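Local coordinates for thiamine-binding periplasmic protein (Escherichia coli, PDB 2QRY), which binds thiamine, thiamine phosphate and thiamine diphosphate with high affinity in the periplasm and serves the ABC transporter ThiBPQ in thiamine import, at residues D31-D36 / T280-Y285; E202-F207 / A223-E228; L216-S221 / Y244-V249. All blocks are in the same frame, centred on the assembly; numbering follows the deposited sequence.

All three contacts are buried and gather round one thiamin phosphate, contacts 1 and 3 both touching it through several residues and contact 2 touching it through Tyr-224. Contact 1 ties a short N-terminal helix to the helix end and loop at 280-285 by side-chain contact and a water. Contact 2 lies farther from the centre of the chain and is a rim-to-rim meeting of two aromatic rings without a hydrogen bond between them. Contact 3, the most central, has a direct hydrogen bond between side chains. Helix 200-208, strand 214-218 and helix 221-229 follow one another, linking contacts 2 and 3. Trp-283 and Met-284 of contact 1 pack against contacts 2 and 3 respectively.

Contact 1: residues D31-D36 / T280-Y285; sequences DSFAAD and TGNWMY. With TPS (thiamin phosphate), chain E.
Phe-33 and the amide of Asn-282 meet at about a right angle, their planes 84° apart. Phe-33 CD1 lies 4.0 Å from Asn-282 CG, a van der Waals contact, and a chi1 of -171°, with CG anti to the backbone N, carries the ring over to the asparagine. Pro-39 touches both side chains. The polar link between the segments is a water. It donates to Ser-32 O at 2.8 Å and to Gly-281 O at 3.2 Å, and accepts from the aminopyrimidine nitrogen TPS N4A at 2.9 Å, so the ligand joins both backbones through one molecule. Ser-32 adds its hydroxyl beside the thiazolium sulfur, with OG 3.8 Å from TPS S1. On the other segment the backbone Asn-282 O approaches the methylene bridge TPS C7A to 3.0 Å. Trp-283 follows with positive phi (54°) and brings CD1 within 3.7 Å of TPS N3A. The bent selenomethionine Met-284 puts its selenium, Met-284 SE, 3.8 Å from the thiazolium methyl TPS CM4. Both segments thus form part of the thiamin phosphate pocket, the ligand cleft of a bacterial solute-binding protein.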
loop_
_atom_site.group_PDB
_atom_site.type_symbol
_atom_site.label_atom_id
_atom_site.label_comp_id
_atom_site.label_asym_id
_atom_site.label_seq_id
_atom_site.Cartn_x
_atom_site.Cartn_y
_atom_site.Cartn_z
ATOM N N ASP A 31 -7.880 -7.135 0.320
ATOM C CA ASP A 31 -8.003 -8.257 1.251
ATOM C C ASP A 31 -7.228 -8.244 2.555
ATOM O O ASP A 31 -7.761 -8.674 3.578
ATOM C CB ASP A 31 -7.762 -9.607 0.548
ATOM C CG ASP A 31 -6.440 -9.672 -0.187
ATOM O OD1 ASP A 31 -5.428 -9.142 0.319
ATOM O OD2 ASP A 31 -6.413 -10.279 -1.279
ATOM N N SER A 32 -5.988 -7.769 2.549
ATOM C CA SER A 32 -5.222 -7.758 3.786
ATOM C C SER A 32 -5.787 -6.754 4.800
ATOM O O SER A 32 -5.504 -6.851 5.990
ATOM C CB SER A 32 -3.747 -7.465 3.504
ATOM O OG SER A 32 -3.575 -6.176 2.961
ATOM N N PHE A 33 -6.598 -5.803 4.341
ATOM C CA PHE A 33 -7.172 -4.827 5.265
ATOM C C PHE A 33 -8.372 -5.434 5.989
ATOM O O PHE A 33 -8.450 -5.386 7.217
ATOM C CB PHE A 33 -7.616 -3.558 4.532
ATOM C CG PHE A 33 -8.006 -2.433 5.454
ATOM C CD1 PHE A 33 -7.049 -1.547 5.941
ATOM C CD2 PHE A 33 -9.326 -2.269 5.854
ATOM C CE1 PHE A 33 -7.403 -0.515 6.810
ATOM C CE2 PHE A 33 -9.690 -1.238 6.726
ATOM C CZ PHE A 33 -8.728 -0.359 7.204
ATOM N N ALA A 34 -9.298 -6.009 5.228
ATOM C CA ALA A 34 -10.500 -6.612 5.801
ATOM C C ALA A 34 -10.270 -8.007 6.390
ATOM O O ALA A 34 -11.170 -8.587 6.999
ATOM C CB ALA A 34 -11.598 -6.676 4.747
ATOM N N ALA A 35 -9.067 -8.542 6.214
ATOM C CA ALA A 35 -8.744 -9.871 6.723
ATOM C C ALA A 35 -9.027 -9.994 8.212
ATOM O O ALA A 35 -8.931 -9.014 8.952
ATOM C CB ALA A 35 -7.279 -10.191 6.450
ATOM N N ASP A 36 -9.375 -11.201 8.650
ATOM C CA ASP A 36 -9.650 -11.436 10.059
ATOM C C ASP A 36 -8.467 -10.977 10.894
ATOM O O ASP A 36 -8.631 -10.560 12.037
ATOM C CB ASP A 36 -9.903 -12.923 10.333
ATOM C CG ASP A 36 -11.291 -13.367 9.914
ATOM O OD1 ASP A 36 -12.262 -12.629 10.195
ATOM O OD2 ASP A 36 -11.415 -14.459 9.317
ATOM N N THR A 280 -0.813 -2.595 14.533
ATOM C CA THR A 280 -0.826 -4.054 14.579
ATOM C C THR A 280 -1.845 -4.700 13.646
ATOM O O THR A 280 -1.935 -5.923 13.571
ATOM C CB THR A 280 -1.068 -4.561 16.018
ATOM O OG1 THR A 280 -2.373 -4.170 16.458
ATOM C CG2 THR A 280 -0.017 -3.973 16.971
ATOM N N GLY A 281 -2.606 -3.879 12.928
ATOM C CA GLY A 281 -3.589 -4.414 12.004
ATOM C C GLY A 281 -3.087 -4.420 10.572
ATOM O O GLY A 281 -3.134 -5.449 9.898
ATOM N N ASN A 282 -2.598 -3.268 10.115
ATOM C CA ASN A 282 -2.096 -3.115 8.752
ATOM C C ASN A 282 -0.570 -3.095 8.695
ATOM O O ASN A 282 0.009 -3.149 7.613
ATOM C CB ASN A 282 -2.627 -1.819 8.136
ATOM C CG ASN A 282 -3.095 -1.994 6.688
ATOM O OD1 ASN A 282 -3.069 -1.049 5.889
ATOM N ND2 ASN A 282 -3.546 -3.195 6.354
ATOM N N TRP A 283 0.079 -3.004 9.852
ATOM C CA TRP A 283 1.535 -2.965 9.903
ATOM C C TRP A 283 2.082 -1.848 9.013
ATOM O O TRP A 283 2.816 -2.071 8.052
ATOM C CB TRP A 283 2.095 -4.333 9.502
ATOM C CG TRP A 283 1.568 -5.395 10.408
ATOM C CD1 TRP A 283 0.534 -6.256 10.157
ATOM C CD2 TRP A 283 1.955 -5.621 11.768
ATOM N NE1 TRP A 283 0.250 -6.994 11.279
ATOM C CE2 TRP A 283 1.106 -6.626 12.283
ATOM C CE3 TRP A 283 2.933 -5.064 12.605
ATOM C CZ2 TRP A 283 1.206 -7.089 13.600
ATOM C CZ3 TRP A 283 3.034 -5.523 13.914
ATOM C CH2 TRP A 283 2.172 -6.527 14.398
HETATM N N MSE A 284 1.690 -0.633 9.362
HETATM C CA MSE A 284 2.079 0.578 8.658
HETATM C C MSE A 284 2.140 1.675 9.720
HETATM O O MSE A 284 1.655 1.482 10.836
HETATM C CB MSE A 284 1.007 0.938 7.620
HETATM C CG MSE A 284 0.867 -0.040 6.465
HETATM SE SE MSE A 284 2.365 0.055 5.243
HETATM C CE MSE A 284 1.775 1.566 4.164
ATOM N N TYR A 285 2.725 2.820 9.383
ATOM C CA TYR A 285 2.803 3.928 10.334
ATOM C C TYR A 285 1.491 4.711 10.297
ATOM O O TYR A 285 1.004 5.073 9.225
ATOM C CB TYR A 285 3.973 4.856 9.992
ATOM C CG TYR A 285 5.327 4.209 10.157
ATOM C CD1 TYR A 285 5.834 3.920 11.423
ATOM C CD2 TYR A 285 6.094 3.864 9.045
ATOM C CE1 TYR A 285 7.072 3.301 11.580
ATOM C CE2 TYR A 285 7.335 3.246 9.190
ATOM C CZ TYR A 285 7.816 2.967 10.461
ATOM O OH TYR A 285 9.031 2.347 10.603
HETATM C CM2 TPS E . 3.318 -8.546 7.308
HETATM N N3 TPS E . 0.323 -4.122 3.479
HETATM C C2 TPS E . 0.394 -5.331 2.959
HETATM S S1 TPS E . -0.316 -5.162 1.397
HETATM C C5 TPS E . -0.690 -3.435 1.490
HETATM C C4 TPS E . -0.234 -3.114 2.750
HETATM C CM4 TPS E . -0.350 -1.689 3.279
HETATM C C6 TPS E . -1.335 -2.656 0.386
HETATM C C7 TPS E . -1.623 -3.769 -0.622
HETATM O O7 TPS E . -2.208 -3.319 -1.839
HETATM N N1A TPS E . 3.422 -6.406 6.100
HETATM C C2A TPS E . 2.662 -7.337 6.683
HETATM N N3A TPS E . 1.337 -7.216 6.718
HETATM C C4A TPS E . 0.712 -6.153 6.169
HETATM N N4A TPS E . -0.667 -6.057 6.217
HETATM C C5A TPS E . 1.493 -5.135 5.535
HETATM C C6A TPS E . 2.886 -5.316 5.529
HETATM C C7A TPS E . 0.873 -3.881 4.872
HETATM P P1 TPS E . -2.437 -4.635 -2.747
HETATM O O1 TPS E . -1.092 -5.399 -2.900
HETATM O O2 TPS E . -3.060 -4.263 -4.154
HETATM O O3 TPS E . -3.431 -5.561 -2.014
HETATM O O HOH W 1 -3.056 -7.285 7.264
#

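Contact 2: residues E202-F207 / A223-E228; sequences EAYGLF and AYHILE
Tyr-204 and His-225 reach toward each other from two helices whose nearest CA atoms, those of Tyr-204 and Tyr-224, are 12.1 Å apart, and only this pair of side chains closes the gap. The first helix, 200-208, is the connection of a beta-alpha-beta crossover: strands 193-197 and 214-218, at its two ends, both run parallel to strand 156-159. Helix 221-229 comes directly after that crossover. The rings meet rim to rim, neither over the face of the other, with centroids 6.0 Å apart and planes inclined by 30°. His-225 CE1 lies near the plane of the phenol, at its edge, 3.6 Å from Tyr-204 CE1. The tyrosine arrives there with CG roughly anti to the backbone N (chi1 -152°), which points the phenol at the histidine.

Further side chains, mostly aromatic, surround the pair. Tyr-224, the residue before the histidine, sets CD2 over the centre of the imidazole, 3.7 Å above its plane, and in turn meets Trp-283 edge-to-face; it belongs to the thiamin phosphate pocket and touches the ligand. Tyr-234 also meets the imidazole. On the other helix, Trp-200 meets the phenol ring, and Tyr-204 packs on Ser-217 of the intervening strand. Trp-200 and Ser-221 belong to the thiamine site, so Tyr-204 borders it, its side chain coming within about 4 Å of the ligand; Tyr-204 OH packs 3.6 Å from Ser-221 CB. That hydroxyl is buried without a hydrogen-bonding partner in the model, and the nearest histidine atom to Tyr-204 OH is the carbon His-225 CE1, at 3.0 Å.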
loop_
_atom_site.group_PDB
_atom_site.type_symbol
_atom_site.label_atom_id
_atom_site.label_comp_id
_atom_site.label_asym_id
_atom_site.label_seq_id
_atom_site.Cartn_x
_atom_site.Cartn_y
_atom_site.Cartn_z
ATOM N N GLU A 202 -0.776 -13.011 -1.746
ATOM C CA GLU A 202 -0.245 -14.227 -2.355
ATOM C C GLU A 202 1.274 -14.181 -2.444
ATOM O O GLU A 202 1.953 -15.179 -2.183
ATOM C CB GLU A 202 -0.826 -14.430 -3.754
ATOM C CG GLU A 202 -0.215 -15.624 -4.475
ATOM C CD GLU A 202 -0.820 -15.857 -5.841
ATOM O OE1 GLU A 202 -1.489 -14.945 -6.374
ATOM O OE2 GLU A 202 -0.614 -16.957 -6.381
ATOM N N ALA A 203 1.798 -13.016 -2.821
ATOM C CA ALA A 203 3.236 -12.812 -2.942
ATOM C C ALA A 203 3.953 -13.123 -1.632
ATOM O O ALA A 203 4.909 -13.900 -1.601
ATOM C CB ALA A 203 3.522 -11.372 -3.345
ATOM N N TYR A 204 3.484 -12.503 -0.555
ATOM C CA TYR A 204 4.083 -12.681 0.761
ATOM C C TYR A 204 3.954 -14.121 1.238
ATOM O O TYR A 204 4.867 -14.670 1.860
ATOM C CB TYR A 204 3.430 -11.712 1.762
ATOM C CG TYR A 204 4.346 -11.310 2.893
ATOM C CD1 TYR A 204 4.278 -11.942 4.133
ATOM C CD2 TYR A 204 5.319 -10.326 2.708
ATOM C CE1 TYR A 204 5.160 -11.605 5.166
ATOM C CE2 TYR A 204 6.205 -9.981 3.727
ATOM C CZ TYR A 204 6.122 -10.625 4.953
ATOM O OH TYR A 204 7.002 -10.295 5.962
ATOM N N GLY A 205 2.826 -14.740 0.928
ATOM C CA GLY A 205 2.621 -16.120 1.327
ATOM C C GLY A 205 3.619 -17.060 0.676
ATOM O O GLY A 205 4.135 -17.974 1.330
ATOM N N LEU A 206 3.892 -16.848 -0.611
ATOM C CA LEU A 206 4.846 -17.696 -1.312
ATOM C C LEU A 206 6.213 -17.462 -0.693
ATOM O O LEU A 206 6.979 -18.397 -0.505
ATOM C CB LEU A 206 4.879 -17.364 -2.804
ATOM C CG LEU A 206 3.580 -17.612 -3.572
ATOM C CD1 LEU A 206 3.682 -16.994 -4.951
ATOM C CD2 LEU A 206 3.313 -19.108 -3.664
ATOM N N PHE A 207 6.523 -16.213 -0.361
ATOM C CA PHE A 207 7.810 -15.934 0.255
ATOM C C PHE A 207 7.940 -16.749 1.539
ATOM O O PHE A 207 8.910 -17.489 1.718
ATOM C CB PHE A 207 7.950 -14.444 0.580
ATOM C CG PHE A 207 9.057 -14.136 1.559
ATOM C CD1 PHE A 207 10.392 -14.290 1.198
ATOM C CD2 PHE A 207 8.756 -13.699 2.852
ATOM C CE1 PHE A 207 11.425 -14.013 2.118
ATOM C CE2 PHE A 207 9.769 -13.417 3.777
ATOM C CZ PHE A 207 11.112 -13.577 3.406
ATOM N N ALA A 223 7.907 -6.145 11.617
ATOM C CA ALA A 223 7.176 -5.907 12.855
ATOM C C ALA A 223 6.067 -6.939 13.067
ATOM O O ALA A 223 5.759 -7.304 14.207
ATOM C CB ALA A 223 6.590 -4.503 12.856
ATOM N N TYR A 224 5.453 -7.406 11.980
ATOM C CA TYR A 224 4.401 -8.414 12.126
ATOM C C TYR A 224 4.966 -9.656 12.802
ATOM O O TYR A 224 4.402 -10.159 13.777
ATOM C CB TYR A 224 3.822 -8.841 10.780
ATOM C CG TYR A 224 3.031 -10.124 10.902
ATOM C CD1 TYR A 224 1.768 -10.128 11.494
ATOM C CD2 TYR A 224 3.586 -11.350 10.518
ATOM C CE1 TYR A 224 1.076 -11.318 11.708
ATOM C CE2 TYR A 224 2.904 -12.544 10.728
ATOM C CZ TYR A 224 1.648 -12.521 11.327
ATOM O OH TYR A 224 0.972 -13.699 11.561
ATOM N N HIS A 225 6.078 -10.155 12.271
ATOM C CA HIS A 225 6.703 -11.343 12.820
ATOM C C HIS A 225 7.259 -11.140 14.226
ATOM O O HIS A 225 7.177 -12.037 15.065
ATOM C CB HIS A 225 7.800 -11.836 11.882
ATOM C CG HIS A 225 7.297 -12.246 10.532
ATOM N ND1 HIS A 225 7.220 -11.373 9.467
ATOM C CD2 HIS A 225 6.822 -13.430 10.080
ATOM C CE1 HIS A 225 6.722 -12.004 8.419
ATOM N NE2 HIS A 225 6.474 -13.253 8.764
ATOM N N ILE A 226 7.812 -9.966 14.496
ATOM C CA ILE A 226 8.355 -9.698 15.821
ATOM C C ILE A 226 7.272 -9.787 16.904
ATOM O O ILE A 226 7.377 -10.584 17.830
ATOM C CB ILE A 226 9.005 -8.298 15.889
ATOM C CG1 ILE A 226 10.192 -8.226 14.923
ATOM C CG2 ILE A 226 9.466 -8.005 17.317
ATOM C CD1 ILE A 226 10.864 -6.853 14.868
ATOM N N LEU A 227 6.227 -8.977 16.774
ATOM C CA LEU A 227 5.141 -8.942 17.757
ATOM C C LEU A 227 4.218 -10.168 17.803
ATOM O O LEU A 227 3.940 -10.704 18.880
ATOM C CB LEU A 227 4.273 -7.689 17.543
ATOM C CG LEU A 227 4.833 -6.291 17.856
ATOM C CD1 LEU A 227 5.794 -5.820 16.764
ATOM C CD2 LEU A 227 3.667 -5.314 17.976
ATOM N N GLU A 228 3.749 -10.605 16.638
ATOM C CA GLU A 228 2.824 -11.730 16.554
ATOM C C GLU A 228 3.429 -13.128 16.688
ATOM O O GLU A 228 2.772 -14.036 17.194
ATOM C CB GLU A 228 2.047 -11.655 15.239
ATOM C CG GLU A 228 1.247 -10.379 15.050
ATOM C CD GLU A 228 0.219 -10.176 16.142
ATOM O OE1 GLU A 228 -0.417 -11.173 16.546
ATOM O OE2 GLU A 228 0.036 -9.021 16.587
#

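Contact 3: residues L216-S221 / Y244-V249. With TPS (thiamin phosphate), chain E.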
loop_
_atom_site.group_PDB
_atom_site.type_symbol
_atom_site.label_atom_id
_atom_site.label_comp_id
_atom_site.label_asym_id
_atom_site.label_seq_id
_atom_site.Cartn_x
_atom_site.Cartn_y
_atom_site.Cartn_z
ATOM N N LEU A 216 8.815 -8.157 -2.577
ATOM C CA LEU A 216 8.567 -6.739 -2.390
ATOM C C LEU A 216 7.472 -6.591 -1.337
ATOM O O LEU A 216 6.386 -7.144 -1.484
ATOM C CB LEU A 216 8.102 -6.072 -3.675
ATOM C CG LEU A 216 7.996 -4.585 -3.350
ATOM C CD1 LEU A 216 8.912 -3.821 -4.267
ATOM C CD2 LEU A 216 6.557 -4.107 -3.430
ATOM N N SER A 217 7.774 -5.861 -0.271
ATOM C CA SER A 217 6.810 -5.640 0.804
ATOM C C SER A 217 7.046 -4.269 1.451
ATOM O O SER A 217 7.238 -3.281 0.740
ATOM C CB SER A 217 6.912 -6.760 1.849
ATOM O OG SER A 217 5.761 -6.791 2.678
ATOM N N TYR A 218 7.051 -4.204 2.782
ATOM C CA TYR A 218 7.244 -2.930 3.478
ATOM C C TYR A 218 8.302 -2.921 4.583
ATOM O O TYR A 218 8.570 -3.952 5.205
ATOM C CB TYR A 218 5.925 -2.467 4.088
ATOM C CG TYR A 218 4.861 -2.112 3.080
ATOM C CD1 TYR A 218 4.112 -3.104 2.450
ATOM C CD2 TYR A 218 4.580 -0.777 2.779
ATOM C CE1 TYR A 218 3.102 -2.778 1.556
ATOM C CE2 TYR A 218 3.572 -0.438 1.875
ATOM C CZ TYR A 218 2.838 -1.446 1.272
ATOM O OH TYR A 218 1.836 -1.130 0.392
ATOM N N THR A 219 8.878 -1.748 4.849
ATOM C CA THR A 219 9.901 -1.631 5.889
ATOM C C THR A 219 9.343 -2.047 7.240
ATOM O O THR A 219 10.096 -2.317 8.165
ATOM C CB THR A 219 10.437 -0.181 6.049
ATOM O OG1 THR A 219 9.349 0.716 6.322
ATOM C CG2 THR A 219 11.172 0.262 4.798
ATOM N N THR A 220 8.018 -2.098 7.336
ATOM C CA THR A 220 7.334 -2.451 8.573
ATOM C C THR A 220 6.901 -3.918 8.654
ATOM O O THR A 220 6.412 -4.373 9.692
ATOM C CB THR A 220 6.080 -1.560 8.772
ATOM O OG1 THR A 220 5.340 -1.493 7.543
ATOM C CG2 THR A 220 6.483 -0.141 9.209
ATOM N N SER A 221 7.080 -4.663 7.570
ATOM C CA SER A 221 6.674 -6.060 7.574
ATOM C C SER A 221 7.338 -6.887 8.675
ATOM O O SER A 221 6.712 -7.777 9.250
ATOM C CB SER A 221 6.945 -6.700 6.206
ATOM O OG SER A 221 6.123 -6.118 5.212
ATOM N N TYR A 244 10.729 4.381 -1.732
ATOM C CA TYR A 244 9.543 5.071 -2.215
ATOM C C TYR A 244 8.462 5.117 -1.147
ATOM O O TYR A 244 8.171 4.116 -0.497
ATOM C CB TYR A 244 9.012 4.391 -3.482
ATOM C CG TYR A 244 8.118 5.287 -4.308
ATOM C CD1 TYR A 244 6.828 5.610 -3.878
ATOM C CD2 TYR A 244 8.571 5.842 -5.511
ATOM C CE1 TYR A 244 6.005 6.465 -4.627
ATOM C CE2 TYR A 244 7.761 6.693 -6.265
ATOM C CZ TYR A 244 6.480 6.999 -5.817
ATOM O OH TYR A 244 5.669 7.830 -6.556
ATOM N N LEU A 245 7.865 6.292 -0.982
ATOM C CA LEU A 245 6.839 6.500 0.028
ATOM C C LEU A 245 5.425 6.227 -0.435
ATOM O O LEU A 245 5.031 6.614 -1.540
ATOM C CB LEU A 245 6.905 7.938 0.551
ATOM C CG LEU A 245 5.729 8.425 1.409
ATOM C CD1 LEU A 245 5.729 7.737 2.766
ATOM C CD2 LEU A 245 5.847 9.936 1.592
ATOM N N GLN A 246 4.660 5.562 0.425
ATOM C CA GLN A 246 3.266 5.288 0.134
ATOM C C GLN A 246 2.398 5.853 1.250
ATOM O O GLN A 246 2.670 5.650 2.435
ATOM C CB GLN A 246 2.971 3.786 0.013
ATOM C CG GLN A 246 1.492 3.525 -0.288
ATOM C CD GLN A 246 1.082 2.065 -0.183
ATOM O OE1 GLN A 246 1.238 1.432 0.865
ATOM N NE2 GLN A 246 0.538 1.527 -1.270
ATOM N N VAL A 247 1.357 6.572 0.856
ATOM C CA VAL A 247 0.404 7.120 1.797
ATOM C C VAL A 247 -0.917 6.579 1.291
ATOM O O VAL A 247 -1.384 6.974 0.228
ATOM C CB VAL A 247 0.356 8.665 1.763
ATOM C CG1 VAL A 247 -0.723 9.160 2.704
ATOM C CG2 VAL A 247 1.710 9.247 2.153
ATOM N N GLU A 248 -1.511 5.653 2.034
ATOM C CA GLU A 248 -2.786 5.084 1.618
ATOM C C GLU A 248 -3.885 6.072 1.954
ATOM O O GLU A 248 -3.798 6.790 2.945
ATOM C CB GLU A 248 -3.037 3.752 2.327
ATOM C CG GLU A 248 -1.912 2.758 2.158
ATOM C CD GLU A 248 -2.331 1.354 2.523
ATOM O OE1 GLU A 248 -2.785 0.614 1.617
ATOM O OE2 GLU A 248 -2.222 0.998 3.718
ATOM N N VAL A 249 -4.927 6.094 1.138
ATOM C CA VAL A 249 -6.017 7.031 1.347
ATOM C C VAL A 249 -7.392 6.423 1.136
ATOM O O VAL A 249 -7.534 5.306 0.641
ATOM C CB VAL A 249 -5.890 8.227 0.382
ATOM C CG1 VAL A 249 -4.530 8.884 0.543
ATOM C CG2 VAL A 249 -6.068 7.756 -1.047
HETATM C CM2 TPS E . 3.318 -8.546 7.308
HETATM N N3 TPS E . 0.323 -4.122 3.479
HETATM C C2 TPS E . 0.394 -5.331 2.959
HETATM S S1 TPS E . -0.316 -5.162 1.397
HETATM C C5 TPS E . -0.690 -3.435 1.490
HETATM C C4 TPS E . -0.234 -3.114 2.750
HETATM C CM4 TPS E . -0.350 -1.689 3.279
HETATM C C6 TPS E . -1.335 -2.656 0.386
HETATM C C7 TPS E . -1.623 -3.769 -0.622
HETATM O O7 TPS E . -2.208 -3.319 -1.839
HETATM N N1A TPS E . 3.422 -6.406 6.100
HETATM C C2A TPS E . 2.662 -7.337 6.683
HETATM N N3A TPS E . 1.337 -7.216 6.718
HETATM C C4A TPS E . 0.712 -6.153 6.169
HETATM N N4A TPS E . -0.667 -6.057 6.217
HETATM C C5A TPS E . 1.493 -5.135 5.535
HETATM C C6A TPS E . 2.886 -5.316 5.529
HETATM C C7A TPS E . 0.873 -3.881 4.872
HETATM P P1 TPS E . -2.437 -4.635 -2.747
HETATM O O1 TPS E . -1.092 -5.399 -2.900
HETATM O O2 TPS E . -3.060 -4.263 -4.154
HETATM O O3 TPS E . -3.431 -5.561 -2.014
#
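The thiamine-binding turn at the end of strand 214-218 meets strand 243-252 here, in the ligand cleft, through Tyr-218 and Gln-246. Tyr-218 OH donates a 2.7 Å hydrogen bond to Gln-246 OE1, reaching it from the side (C=O...donor angle 112°) and tilted 32° from the carbonyl plane. The same oxygen lies at the phenol edge, with Gln-246 OE1 3.2 Å from Tyr-218 CE2. Gln-246 spans the distance because its chain is extended, starting trans about CA-CB (chi1 180°), and its NE2 is bonded to Asp-86 OD2, which fixes the rotation of the amide. Tyr-218 CE1 in turn rests 3.6 Å from TPS C4 of the thiazolium, so the tyrosine is held between ligand and glutamine.

A type I turn from Tyr-218 to Ser-221 is closed by the bond from Ser-221 N to Tyr-218 O. It brings round Ser-221 OG, which donates to the pyrimidine nitrogen TPS N1A at 2.9 Å. Ser-221 OG also accepts from Ser-217 OG at 2.6 Å and from Tyr-218 N, which helps to orient it toward the ligand. Ser-217 OG is itself bonded to Trp-200 NE1, a second shell that helps position the serine. On strand 243-252, Glu-248 OE2 comes 3.3 Å from the methyl TPS CM4; the positive thiazolium probably eases the closeness of this carboxylate to Asp-124.

The two strands do not pair directly. Each is antiparallel to strand 121-133, to which Ser-217 and Gln-246 make backbone hydrogen bonds and whose Phe-128 meets the Tyr-218 ring, while Pro-166 and Thr-165 of helix 165-178 touch Tyr-218 and Gln-246 respectively.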